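Local coordinates for antiterminator Q protein (Enterobacteria phage SfI, PDB 6JNY) that probably acts as a Q-type phage antitermination factor, allowing bacterial RNA polymerase to read through transcription terminators, at residues S99-V104 and A124-E129; S37-K42 and K79-L84; E14-W19 and A136-I141; S67-S72 and Y142-S147. One frame throughout, in Å; residues are numbered along the deposited sequence.

Contact 1: residues S99-V104 and A124-E129; sequences SYYHRV and ATCRRE
The phenol of Y101 reaches the carboxylate of E129 from an unusual quarter. Its hydroxyl donates to OE1 from the anti side of the carboxylate, the donor standing 28° out of that plane, and the bond from Y101 OH to E129 OE1 is short at 2.6 Å. Ring and carboxylate planes are steeply inclined to each other, and the two side chains meet crosswise. Both oxygens have further partners. K79 bonds to the hydroxyl, while R108 makes a salt bridge with OE1. These positive charges would probably favour the ionised form of E129, and K79 might make the hydroxyl a better donor. Helix 94-103 and the start of helix 123-155, axes 8.7 Å apart and N-to-C directions 124° apart, probably form the helix-turn-helix unit of the Q family's clan, with a β-hairpin inserted in the turn. Where the helices come nearest, C126 fills the narrow gap with a small, polarisable sulfur. Its SG makes a sulfur-aromatic contact at the edge of the Y101 ring, 3.5 Å from CD2 of Y101. The same SG rests against the backbone of H102, 3.6 Å from CA of H102, and the imidazole also turns an edge to it. With CG of Y101 swung anti to the backbone N (chi1 -176°), the ring reaches across helix 123-155, its CD2 edge beside C126 and its hydroxyl at E129, one turn on.

Contact 2: residues S37-K42 and K79-L84; sequences SSVIAK and KAFGIL
V39 and F81 mark the nearest approach of the two backbones, their CA atoms 7.8 Å apart, a spacing wide enough to take an aromatic ring. S37 is the N-cap of helix 38-45: its OG accepts from the backbone N of I40 at 3.2 Å, in a nearly straight bond of 167°, as the small hydroxyl of serine is well able to do. The ring of F81 fills the space in front of this first turn. V39 lays its CG1 over one face, 3.8 Å from the centroid of the F81 ring and 19° off its normal, a CH-pi contact that suits a compact branched side chain. I40 works on the far end of the ring, with CG1 3.9 Å from CZ of F81; placing CG1 anti to the carbonyl carbon (chi1 -62°) directs that branch to the ring. The capping OG also lies near CZ, but its stronger partner is D71, which bonds to it from helix 60-74 and steadies the cap. F81 packs against V70, D71 and M74 of that helix, so the ring of helix 78-90 is wedged between helix 38-45 and helix 60-74, while I40 also touches L32, in a loop, and L85.

Contact 3: residues E14-W19 and A136-I141; sequences EWLNGW and ASLFMI
L16 carries this contact, covering both L138 and I141 with the two branches of one isobutyl group. Its CD2 methyl drops onto the backbone of helix 123-155, only 3.2 Å from the carbonyl O of L138, a tight fit with no hydrogen bond in it. The same methyl lies 3.7 Å from CG of L138, the two leucine side chains passing at a slant. On the other branch, CD1 of L16 meets CG2 of I141 at 4.0 Å, and these side chains cross at roughly a right angle. Because CG of L16 stands anti to the backbone N (chi1 176°), the fork is carried well out from helix 10-28, and one methyl meets L138 and the other I141, residues about one turn apart on helix 123-155. Leucine suits position 16, since its forked end can touch two neighbours at once. L138 offers its CB-CG flank to L16 while its side chain also packs on L84 and Y88, whereas I141, branched at CB, offers a methyl close to its own helix. No polar side chain bridges the two segments; N17, at the border, turns its OD1 to the hydroxyl of Y88 instead. L8, in the loop before helix 10-28, touches L16 and L138 alike and extends the apolar patch. Beyond it, L138 and I141 reach L84 on helix 78-90, so the middle of helix 123-155 has helix 10-28 and helix 78-90 packed against it.

Contact 4: residues S67-S72 and Y142-S147; sequences SQVVDS and YPVLDS
V69 pushes its two methyl groups into helix 123-155 between V144 and L145. CG1 makes the closer touch, 3.7 Å from CG1 of V144, where the two valines lie alongside, running antiparallel to one another. That same methyl of V69 also sits 3.8 Å from the backbone N of L145, pressed against the helix itself. CG2, the branch anti to the carbonyl carbon, turns instead to L145 and comes within 4.0 Å of its CD1, the side chains crossing at about a right angle. Short, branched V69 suits the close spacing, 6.1 Å between CA of V69 and CA of L145, with one methyl for each partner. Two serines lie a turn further along, one on each helix, each bonding back to the carbonyl of a contact residue: S72 OG donates to V69 O at 2.9 Å, and S147 OG to V144 O at 3.1 Å. Such bonds give exposed serine hydroxyls a partner within their own helix. P143, lacking an N-H, breaks one helical bond and kinks helix 123-155 just before V144. Further out, L145 continues onto L65 and I66 and V144 onto V73, so helix 60-74 packs along the long helix, just past its middle, through L65, I66, V69 and V73, while V70, beside V69, faces W23 of helix 10-28 and L84 of helix 78-90.

From the N terminus, helix 10-28 opens contact 3, helix 38-45 opens contact 2 and helix 60-74 opens contact 4. Contact 2 closes first, on helix 78-90, nested within the loop of contact 3 but crossing contact 4. Helix 94-103 then starts contact 1, which closes across the strands 108-112 and 115-119 at the beginning of helix 123-155 and is nested inside both contacts 3 and 4. Contacts 3 and 4 close in turn further along that helix, crossing each other. The long helix thus serves as a spine for three contacts, with contacts 1 and 4 on opposite sides of the chain's centre, and contact 2 attaches helix 38-45 to helix 78-90, which itself packs on the long helix.

Contact 1: residues S99-V104 and A124-E129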
loop_
_atom_site.group_PDB
_atom_site.type_symbol
_atom_site.label_atom_id
_atom_site.label_comp_id
_atom_site.label_asym_id
_atom_site.label_seq_id
_atom_site.Cartn_x
_atom_site.Cartn_y
_atom_site.Cartn_z
ATOM N N SER A 99 12.004 -9.445 0.490
ATOM C CA SER A 99 13.146 -10.050 -0.189
ATOM C C SER A 99 13.641 -9.169 -1.325
ATOM O O SER A 99 14.854 -8.985 -1.493
ATOM C CB SER A 99 12.770 -11.435 -0.710
ATOM O OG SER A 99 13.859 -12.020 -1.405
ATOM N N TYR A 100 12.724 -8.619 -2.119
ATOM C CA TYR A 100 13.128 -7.743 -3.214
ATOM C C TYR A 100 13.633 -6.404 -2.693
ATOM O O TYR A 100 14.601 -5.854 -3.227
ATOM C CB TYR A 100 11.979 -7.521 -4.194
ATOM C CG TYR A 100 12.420 -6.719 -5.391
ATOM C CD1 TYR A 100 12.076 -5.386 -5.519
ATOM C CD2 TYR A 100 13.220 -7.291 -6.377
ATOM C CE1 TYR A 100 12.496 -4.642 -6.604
ATOM C CE2 TYR A 100 13.646 -6.557 -7.466
ATOM C CZ TYR A 100 13.278 -5.229 -7.573
ATOM O OH TYR A 100 13.696 -4.484 -8.656
ATOM N N TYR A 101 12.954 -5.857 -1.678
ATOM C CA TYR A 101 13.379 -4.628 -1.012
ATOM C C TYR A 101 14.810 -4.765 -0.507
ATOM O O TYR A 101 15.638 -3.866 -0.693
ATOM C CB TYR A 101 12.402 -4.419 0.152
ATOM C CG TYR A 101 12.482 -3.173 1.019
ATOM C CD1 TYR A 101 11.437 -2.258 1.026
ATOM C CD2 TYR A 101 13.533 -2.971 1.906
ATOM C CE1 TYR A 101 11.462 -1.150 1.850
ATOM C CE2 TYR A 101 13.569 -1.855 2.736
ATOM C CZ TYR A 101 12.533 -0.951 2.694
ATOM O OH TYR A 101 12.555 0.158 3.515
ATOM N N HIS A 102 15.117 -5.901 0.116
ATOM C CA HIS A 102 16.475 -6.183 0.576
ATOM C C HIS A 102 17.450 -6.333 -0.587
ATOM O O HIS A 102 18.576 -5.825 -0.531
ATOM C CB HIS A 102 16.451 -7.450 1.427
ATOM C CG HIS A 102 17.803 -7.933 1.837
ATOM N ND1 HIS A 102 18.412 -9.022 1.249
ATOM C CD2 HIS A 102 18.657 -7.492 2.790
ATOM C CE1 HIS A 102 19.587 -9.224 1.817
ATOM N NE2 HIS A 102 19.764 -8.306 2.751
ATOM N N ARG A 103 17.036 -7.040 -1.644
ATOM C CA ARG A 103 17.909 -7.288 -2.790
ATOM C C ARG A 103 18.399 -5.991 -3.433
ATOM O O ARG A 103 19.556 -5.906 -3.865
ATOM C CB ARG A 103 17.173 -8.159 -3.813
ATOM C CG ARG A 103 18.026 -8.644 -4.972
ATOM C CD ARG A 103 17.155 -9.131 -6.127
ATOM N NE ARG A 103 16.370 -10.317 -5.779
ATOM C CZ ARG A 103 16.718 -11.560 -6.099
ATOM N NH1 ARG A 103 17.841 -11.778 -6.759
ATOM N NH2 ARG A 103 15.944 -12.581 -5.754
ATOM N N VAL A 104 17.542 -4.969 -3.514
ATOM C CA VAL A 104 17.892 -3.740 -4.222
ATOM C C VAL A 104 18.263 -2.601 -3.275
ATOM O O VAL A 104 18.435 -1.462 -3.723
ATOM C CB VAL A 104 16.809 -3.315 -5.229
ATOM C CG1 VAL A 104 16.575 -4.419 -6.244
ATOM C CG2 VAL A 104 15.510 -2.954 -4.511
ATOM N N ALA A 124 16.318 -8.898 8.061
ATOM C CA ALA A 124 15.414 -8.677 9.184
ATOM C C ALA A 124 14.962 -7.225 9.246
ATOM O O ALA A 124 13.791 -6.941 9.530
ATOM C CB ALA A 124 16.093 -9.083 10.490
ATOM N N THR A 125 15.881 -6.292 8.988
ATOM C CA THR A 125 15.522 -4.877 8.978
ATOM C C THR A 125 14.550 -4.572 7.851
ATOM O O THR A 125 13.575 -3.841 8.047
ATOM C CB THR A 125 16.785 -4.029 8.835
ATOM O OG1 THR A 125 17.598 -4.191 10.000
ATOM C CG2 THR A 125 16.433 -2.550 8.677
ATOM N N CYS A 126 14.794 -5.125 6.665
ATOM C CA CYS A 126 13.909 -4.871 5.536
ATOM C C CYS A 126 12.517 -5.441 5.783
ATOM O O CYS A 126 11.514 -4.818 5.419
ATOM C CB CYS A 126 14.520 -5.438 4.260
ATOM S SG CYS A 126 16.014 -4.540 3.747
ATOM N N ARG A 127 12.431 -6.613 6.421
ATOM C CA ARG A 127 11.119 -7.165 6.755
ATOM C C ARG A 127 10.359 -6.254 7.709
ATOM O O ARG A 127 9.154 -6.024 7.533
ATOM C CB ARG A 127 11.274 -8.546 7.384
ATOM C CG ARG A 127 11.619 -9.614 6.396
ATOM C CD ARG A 127 12.025 -10.876 7.118
ATOM N NE ARG A 127 12.249 -11.944 6.162
ATOM C CZ ARG A 127 12.817 -13.108 6.454
ATOM N NH1 ARG A 127 13.226 -13.355 7.689
ATOM N NH2 ARG A 127 12.973 -14.015 5.503
ATOM N N ARG A 128 11.041 -5.733 8.731
ATOM C CA ARG A 128 10.390 -4.825 9.668
ATOM C C ARG A 128 9.925 -3.556 8.966
ATOM O O ARG A 128 8.808 -3.078 9.205
ATOM C CB ARG A 128 11.338 -4.489 10.822
ATOM C CG ARG A 128 10.710 -3.553 11.838
ATOM C CD ARG A 128 11.645 -3.198 12.987
ATOM N NE ARG A 128 12.976 -2.787 12.548
ATOM C CZ ARG A 128 13.281 -1.573 12.097
ATOM N NH1 ARG A 128 12.346 -0.633 12.014
ATOM N NH2 ARG A 128 14.527 -1.295 11.729
ATOM N N GLU A 129 10.760 -3.003 8.081
ATOM C CA GLU A 129 10.389 -1.776 7.382
ATOM C C GLU A 129 9.195 -1.990 6.462
ATOM O O GLU A 129 8.329 -1.115 6.365
ATOM C CB GLU A 129 11.590 -1.207 6.632
ATOM C CG GLU A 129 12.595 -0.569 7.591
ATOM C CD GLU A 129 13.869 -0.111 6.922
ATOM O OE1 GLU A 129 13.987 -0.241 5.687
ATOM O OE2 GLU A 129 14.761 0.389 7.646
#

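Contact 2: residues S37-K42 and K79-L84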
loop_
_atom_site.group_PDB
_atom_site.type_symbol
_atom_site.label_atom_id
_atom_site.label_comp_id
_atom_site.label_asym_id
_atom_site.label_seq_id
_atom_site.Cartn_x
_atom_site.Cartn_y
_atom_site.Cartn_z
ATOM N N SER A 37 -4.980 7.367 -12.038
ATOM C CA SER A 37 -3.781 7.229 -11.223
ATOM C C SER A 37 -2.612 6.763 -12.083
ATOM O O SER A 37 -2.586 5.616 -12.539
ATOM C CB SER A 37 -4.020 6.237 -10.076
ATOM O OG SER A 37 -2.814 5.978 -9.375
ATOM N N SER A 38 -1.637 7.647 -12.312
ATOM C CA SER A 38 -0.464 7.249 -13.079
ATOM C C SER A 38 0.362 6.197 -12.350
ATOM O O SER A 38 0.944 5.317 -12.995
ATOM C CB SER A 38 0.387 8.470 -13.433
ATOM O OG SER A 38 0.770 9.184 -12.276
ATOM N N VAL A 39 0.425 6.257 -11.017
ATOM C CA VAL A 39 1.194 5.259 -10.275
ATOM C C VAL A 39 0.590 3.875 -10.466
ATOM O O VAL A 39 1.296 2.903 -10.763
ATOM C CB VAL A 39 1.300 5.632 -8.784
ATOM C CG1 VAL A 39 1.965 4.509 -8.023
ATOM C CG2 VAL A 39 2.092 6.920 -8.590
ATOM N N ILE A 40 -0.730 3.762 -10.299
ATOM C CA ILE A 40 -1.378 2.463 -10.479
ATOM C C ILE A 40 -1.242 1.987 -11.919
ATOM O O ILE A 40 -0.949 0.812 -12.169
ATOM C CB ILE A 40 -2.841 2.496 -10.005
ATOM C CG1 ILE A 40 -2.902 2.820 -8.509
ATOM C CG2 ILE A 40 -3.519 1.157 -10.278
ATOM C CD1 ILE A 40 -4.286 3.081 -8.006
ATOM N N ALA A 41 -1.435 2.892 -12.884
ATOM C CA ALA A 41 -1.299 2.528 -14.294
ATOM C C ALA A 41 0.107 2.030 -14.608
ATOM O O ALA A 41 0.279 1.004 -15.278
ATOM C CB ALA A 41 -1.665 3.722 -15.174
ATOM N N LYS A 42 1.132 2.743 -14.129
ATOM C CA LYS A 42 2.506 2.291 -14.332
ATOM C C LYS A 42 2.750 0.947 -13.661
ATOM O O LYS A 42 3.441 0.084 -14.215
ATOM C CB LYS A 42 3.495 3.326 -13.797
ATOM C CG LYS A 42 4.953 2.971 -14.049
ATOM C CD LYS A 42 5.870 4.160 -13.800
ATOM C CE LYS A 42 7.270 3.892 -14.332
ATOM N NZ LYS A 42 7.267 3.722 -15.816
ATOM N N LYS A 79 7.293 5.053 -2.941
ATOM C CA LYS A 79 7.800 3.776 -2.448
ATOM C C LYS A 79 6.714 3.018 -1.699
ATOM O O LYS A 79 6.462 1.837 -1.970
ATOM C CB LYS A 79 9.009 4.021 -1.545
ATOM C CG LYS A 79 9.717 2.766 -1.045
ATOM C CD LYS A 79 10.777 3.151 -0.019
ATOM C CE LYS A 79 11.527 1.940 0.500
ATOM N NZ LYS A 79 12.415 2.288 1.658
ATOM N N ALA A 80 6.047 3.692 -0.760
ATOM C CA ALA A 80 4.973 3.060 -0.006
ATOM C C ALA A 80 3.806 2.692 -0.908
ATOM O O ALA A 80 3.191 1.631 -0.739
ATOM C CB ALA A 80 4.512 3.981 1.125
ATOM N N PHE A 81 3.476 3.564 -1.868
ATOM C CA PHE A 81 2.415 3.262 -2.822
ATOM C C PHE A 81 2.713 1.956 -3.556
ATOM O O PHE A 81 1.843 1.085 -3.663
ATOM C CB PHE A 81 2.287 4.439 -3.798
ATOM C CG PHE A 81 0.917 4.618 -4.424
ATOM C CD1 PHE A 81 -0.021 3.588 -4.488
ATOM C CD2 PHE A 81 0.574 5.854 -4.978
ATOM C CE1 PHE A 81 -1.267 3.799 -5.081
ATOM C CE2 PHE A 81 -0.667 6.069 -5.573
ATOM C CZ PHE A 81 -1.586 5.044 -5.631
ATOM N N GLY A 82 3.951 1.787 -4.015
ATOM C CA GLY A 82 4.304 0.560 -4.713
ATOM C C GLY A 82 4.200 -0.667 -3.829
ATOM O O GLY A 82 3.731 -1.724 -4.266
ATOM N N ILE A 83 4.620 -0.540 -2.566
ATOM C CA ILE A 83 4.532 -1.667 -1.643
ATOM C C ILE A 83 3.079 -2.031 -1.380
ATOM O O ILE A 83 2.718 -3.214 -1.326
ATOM C CB ILE A 83 5.310 -1.353 -0.354
ATOM C CG1 ILE A 83 6.815 -1.461 -0.612
ATOM C CG2 ILE A 83 4.881 -2.263 0.786
ATOM C CD1 ILE A 83 7.659 -0.831 0.454
ATOM N N LEU A 84 2.220 -1.021 -1.204
ATOM C CA LEU A 84 0.797 -1.273 -1.053
ATOM C C LEU A 84 0.232 -2.025 -2.251
ATOM O O LEU A 84 -0.560 -2.960 -2.083
ATOM C CB LEU A 84 0.060 0.061 -0.874
ATOM C CG LEU A 84 -1.426 -0.004 -0.525
ATOM C CD1 LEU A 84 -1.610 -0.393 0.926
ATOM C CD2 LEU A 84 -2.111 1.352 -0.796
#

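Contact 3: residues E14-W19 and A136-I141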
loop_
_atom_site.group_PDB
_atom_site.type_symbol
_atom_site.label_atom_id
_atom_site.label_comp_id
_atom_site.label_asym_id
_atom_site.label_seq_id
_atom_site.Cartn_x
_atom_site.Cartn_y
_atom_site.Cartn_z
ATOM N N GLU A 14 -9.271 -4.824 10.321
ATOM C CA GLU A 14 -9.992 -5.877 9.606
ATOM C C GLU A 14 -10.884 -5.287 8.519
ATOM O O GLU A 14 -10.944 -5.805 7.395
ATOM C CB GLU A 14 -10.826 -6.708 10.578
ATOM C CG GLU A 14 -10.020 -7.533 11.559
ATOM C CD GLU A 14 -10.885 -8.119 12.662
ATOM O OE1 GLU A 14 -12.129 -8.060 12.542
ATOM O OE2 GLU A 14 -10.321 -8.636 13.652
ATOM N N TRP A 15 -11.572 -4.192 8.832
ATOM C CA TRP A 15 -12.455 -3.530 7.885
ATOM C C TRP A 15 -11.673 -2.997 6.696
ATOM O O TRP A 15 -12.015 -3.270 5.537
ATOM C CB TRP A 15 -13.164 -2.387 8.615
ATOM C CG TRP A 15 -14.092 -1.582 7.783
ATOM C CD1 TRP A 15 -15.398 -1.861 7.508
ATOM C CD2 TRP A 15 -13.795 -0.348 7.106
ATOM N NE1 TRP A 15 -15.931 -0.885 6.700
ATOM C CE2 TRP A 15 -14.968 0.054 6.435
ATOM C CE3 TRP A 15 -12.649 0.440 6.990
ATOM C CZ2 TRP A 15 -15.033 1.227 5.678
ATOM C CZ3 TRP A 15 -12.712 1.610 6.245
ATOM C CH2 TRP A 15 -13.899 1.996 5.599
ATOM N N LEU A 16 -10.606 -2.242 6.961
ATOM C CA LEU A 16 -9.865 -1.624 5.866
ATOM C C LEU A 16 -9.113 -2.663 5.050
ATOM O O LEU A 16 -9.094 -2.591 3.817
ATOM C CB LEU A 16 -8.910 -0.555 6.391
ATOM C CG LEU A 16 -8.013 0.076 5.319
ATOM C CD1 LEU A 16 -8.858 0.708 4.213
ATOM C CD2 LEU A 16 -7.093 1.092 5.947
ATOM N N ASN A 17 -8.480 -3.630 5.713
ATOM C CA ASN A 17 -7.784 -4.686 4.986
ATOM C C ASN A 17 -8.741 -5.425 4.066
ATOM O O ASN A 17 -8.379 -5.768 2.932
ATOM C CB ASN A 17 -7.138 -5.655 5.969
ATOM C CG ASN A 17 -6.439 -6.789 5.271
ATOM O OD1 ASN A 17 -5.351 -6.615 4.722
ATOM N ND2 ASN A 17 -7.078 -7.950 5.265
ATOM N N GLY A 18 -9.965 -5.674 4.527
ATOM C CA GLY A 18 -10.938 -6.340 3.680
ATOM C C GLY A 18 -11.235 -5.539 2.427
ATOM O O GLY A 18 -11.243 -6.077 1.315
ATOM N N TRP A 19 -11.479 -4.235 2.587
ATOM C CA TRP A 19 -11.746 -3.383 1.428
ATOM C C TRP A 19 -10.546 -3.333 0.497
ATOM O O TRP A 19 -10.706 -3.361 -0.730
ATOM C CB TRP A 19 -12.122 -1.971 1.886
ATOM C CG TRP A 19 -13.570 -1.809 2.175
ATOM C CD1 TRP A 19 -14.138 -1.463 3.377
ATOM C CD2 TRP A 19 -14.657 -1.978 1.255
ATOM N NE1 TRP A 19 -15.508 -1.416 3.254
ATOM C CE2 TRP A 19 -15.848 -1.727 1.962
ATOM C CE3 TRP A 19 -14.740 -2.324 -0.098
ATOM C CZ2 TRP A 19 -17.106 -1.801 1.361
ATOM C CZ3 TRP A 19 -15.990 -2.392 -0.690
ATOM C CH2 TRP A 19 -17.151 -2.130 0.039
ATOM N N ALA A 136 1.713 1.908 8.251
ATOM C CA ALA A 136 1.579 3.359 8.194
ATOM C C ALA A 136 0.647 3.765 7.064
ATOM O O ALA A 136 -0.130 4.721 7.198
ATOM C CB ALA A 136 2.960 3.980 8.001
ATOM N N SER A 137 0.706 3.050 5.942
ATOM C CA SER A 137 -0.186 3.350 4.826
ATOM C C SER A 137 -1.642 3.105 5.197
ATOM O O SER A 137 -2.508 3.930 4.888
ATOM C CB SER A 137 0.193 2.508 3.610
ATOM O OG SER A 137 1.540 2.745 3.207
ATOM N N LEU A 138 -1.942 1.986 5.862
ATOM C CA LEU A 138 -3.322 1.731 6.264
ATOM C C LEU A 138 -3.805 2.771 7.255
ATOM O O LEU A 138 -4.964 3.189 7.208
ATOM C CB LEU A 138 -3.461 0.328 6.854
ATOM C CG LEU A 138 -3.832 -0.753 5.830
ATOM C CD1 LEU A 138 -2.736 -0.995 4.803
ATOM C CD2 LEU A 138 -4.218 -2.017 6.556
ATOM N N PHE A 139 -2.929 3.204 8.152
ATOM C CA PHE A 139 -3.304 4.254 9.093
ATOM C C PHE A 139 -3.704 5.533 8.367
ATOM O O PHE A 139 -4.678 6.199 8.758
ATOM C CB PHE A 139 -2.144 4.498 10.058
ATOM C CG PHE A 139 -2.471 5.487 11.137
ATOM C CD1 PHE A 139 -3.127 5.082 12.282
ATOM C CD2 PHE A 139 -2.147 6.822 10.982
ATOM C CE1 PHE A 139 -3.443 6.000 13.278
ATOM C CE2 PHE A 139 -2.467 7.744 11.967
ATOM C CZ PHE A 139 -3.109 7.326 13.108
ATOM N N MET A 140 -2.954 5.903 7.327
ATOM C CA MET A 140 -3.256 7.109 6.558
ATOM C C MET A 140 -4.536 6.938 5.752
ATOM O O MET A 140 -5.320 7.887 5.594
ATOM C CB MET A 140 -2.110 7.430 5.604
ATOM C CG MET A 140 -0.798 7.829 6.253
ATOM S SD MET A 140 0.568 7.545 5.097
ATOM C CE MET A 140 0.180 8.745 3.827
ATOM N N ILE A 141 -4.745 5.745 5.197
ATOM C CA ILE A 141 -5.883 5.526 4.318
ATOM C C ILE A 141 -7.196 5.474 5.097
ATOM O O ILE A 141 -8.220 5.987 4.630
ATOM C CB ILE A 141 -5.654 4.268 3.461
ATOM C CG1 ILE A 141 -4.550 4.521 2.442
ATOM C CG2 ILE A 141 -6.926 3.885 2.739
ATOM C CD1 ILE A 141 -3.992 3.224 1.857
#

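Contact 4: residues S67-S72 and Y142-S147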
loop_
_atom_site.group_PDB
_atom_site.type_symbol
_atom_site.label_atom_id
_atom_site.label_comp_id
_atom_site.label_asym_id
_atom_site.label_seq_id
_atom_site.Cartn_x
_atom_site.Cartn_y
_atom_site.Cartn_z
ATOM N N SER A 67 -9.969 3.734 -5.254
ATOM C CA SER A 67 -8.777 4.131 -5.996
ATOM C C SER A 67 -8.509 5.621 -5.841
ATOM O O SER A 67 -7.350 6.040 -5.708
ATOM C CB SER A 67 -8.957 3.807 -7.481
ATOM O OG SER A 67 -9.100 2.418 -7.718
ATOM N N GLN A 68 -9.566 6.434 -5.904
ATOM C CA GLN A 68 -9.418 7.872 -5.713
ATOM C C GLN A 68 -8.921 8.176 -4.310
ATOM O O GLN A 68 -8.063 9.048 -4.120
ATOM C CB GLN A 68 -10.756 8.568 -5.963
ATOM C CG GLN A 68 -11.240 8.518 -7.400
ATOM C CD GLN A 68 -12.401 9.464 -7.648
ATOM O OE1 GLN A 68 -12.693 9.818 -8.790
ATOM N NE2 GLN A 68 -13.068 9.883 -6.573
ATOM N N VAL A 69 -9.433 7.454 -3.310
ATOM C CA VAL A 69 -8.947 7.631 -1.943
ATOM C C VAL A 69 -7.473 7.269 -1.853
ATOM O O VAL A 69 -6.655 8.032 -1.326
ATOM C CB VAL A 69 -9.807 6.813 -0.964
ATOM C CG1 VAL A 69 -9.133 6.695 0.380
ATOM C CG2 VAL A 69 -11.177 7.439 -0.837
ATOM N N VAL A 70 -7.110 6.085 -2.349
ATOM C CA VAL A 70 -5.738 5.622 -2.194
ATOM C C VAL A 70 -4.768 6.536 -2.927
ATOM O O VAL A 70 -3.713 6.898 -2.395
ATOM C CB VAL A 70 -5.610 4.159 -2.647
ATOM C CG1 VAL A 70 -4.154 3.749 -2.716
ATOM C CG2 VAL A 70 -6.378 3.269 -1.700
ATOM N N ASP A 71 -5.102 6.931 -4.155
ATOM C CA ASP A 71 -4.187 7.790 -4.894
ATOM C C ASP A 71 -4.014 9.130 -4.199
ATOM O O ASP A 71 -2.899 9.664 -4.135
ATOM C CB ASP A 71 -4.680 8.004 -6.325
ATOM C CG ASP A 71 -3.642 8.696 -7.194
ATOM O OD1 ASP A 71 -2.708 8.019 -7.668
ATOM O OD2 ASP A 71 -3.750 9.924 -7.391
ATOM N N SER A 72 -5.105 9.682 -3.668
ATOM C CA SER A 72 -5.060 10.997 -3.040
ATOM C C SER A 72 -4.299 10.985 -1.721
ATOM O O SER A 72 -3.900 12.050 -1.232
ATOM C CB SER A 72 -6.482 11.496 -2.807
ATOM O OG SER A 72 -7.068 10.860 -1.693
ATOM N N TYR A 142 -7.202 4.867 6.282
ATOM C CA TYR A 142 -8.436 4.553 7.000
ATOM C C TYR A 142 -9.405 5.734 7.156
ATOM O O TYR A 142 -10.569 5.615 6.751
ATOM C CB TYR A 142 -8.157 3.911 8.375
ATOM C CG TYR A 142 -9.422 3.793 9.193
ATOM C CD1 TYR A 142 -10.312 2.754 8.969
ATOM C CD2 TYR A 142 -9.772 4.766 10.126
ATOM C CE1 TYR A 142 -11.496 2.647 9.669
ATOM C CE2 TYR A 142 -10.960 4.673 10.827
ATOM C CZ TYR A 142 -11.814 3.607 10.599
ATOM O OH TYR A 142 -13.000 3.507 11.303
ATOM N N PRO A 143 -9.007 6.866 7.750
ATOM C CA PRO A 143 -10.003 7.937 7.940
ATOM C C PRO A 143 -10.519 8.491 6.637
ATOM O O PRO A 143 -11.681 8.914 6.564
ATOM C CB PRO A 143 -9.238 9.003 8.727
ATOM C CG PRO A 143 -7.809 8.789 8.355
ATOM C CD PRO A 143 -7.661 7.295 8.180
ATOM N N VAL A 144 -9.693 8.493 5.597
ATOM C CA VAL A 144 -10.117 9.026 4.310
ATOM C C VAL A 144 -11.110 8.094 3.641
ATOM O O VAL A 144 -12.069 8.545 3.006
ATOM C CB VAL A 144 -8.901 9.314 3.415
ATOM C CG1 VAL A 144 -9.332 10.000 2.131
ATOM C CG2 VAL A 144 -7.898 10.175 4.169
ATOM N N LEU A 145 -10.885 6.780 3.730
ATOM C CA LEU A 145 -11.830 5.853 3.122
ATOM C C LEU A 145 -13.123 5.798 3.915
ATOM O O LEU A 145 -14.211 5.734 3.330
ATOM C CB LEU A 145 -11.219 4.454 3.015
ATOM C CG LEU A 145 -12.125 3.485 2.229
ATOM C CD1 LEU A 145 -12.356 3.987 0.811
ATOM C CD2 LEU A 145 -11.600 2.045 2.207
ATOM N N ASP A 146 -13.027 5.798 5.245
ATOM C CA ASP A 146 -14.233 5.831 6.062
ATOM C C ASP A 146 -15.066 7.061 5.735
ATOM O O ASP A 146 -16.285 6.967 5.572
ATOM C CB ASP A 146 -13.877 5.821 7.551
ATOM C CG ASP A 146 -15.100 5.794 8.446
ATOM O OD1 ASP A 146 -16.004 4.968 8.217
ATOM O OD2 ASP A 146 -15.148 6.601 9.390
ATOM N N SER A 147 -14.414 8.219 5.602
ATOM C CA SER A 147 -15.166 9.425 5.285
ATOM C C SER A 147 -15.652 9.408 3.845
ATOM O O SER A 147 -16.694 10.004 3.541
ATOM C CB SER A 147 -14.316 10.664 5.562
ATOM O OG SER A 147 -13.408 10.891 4.513
#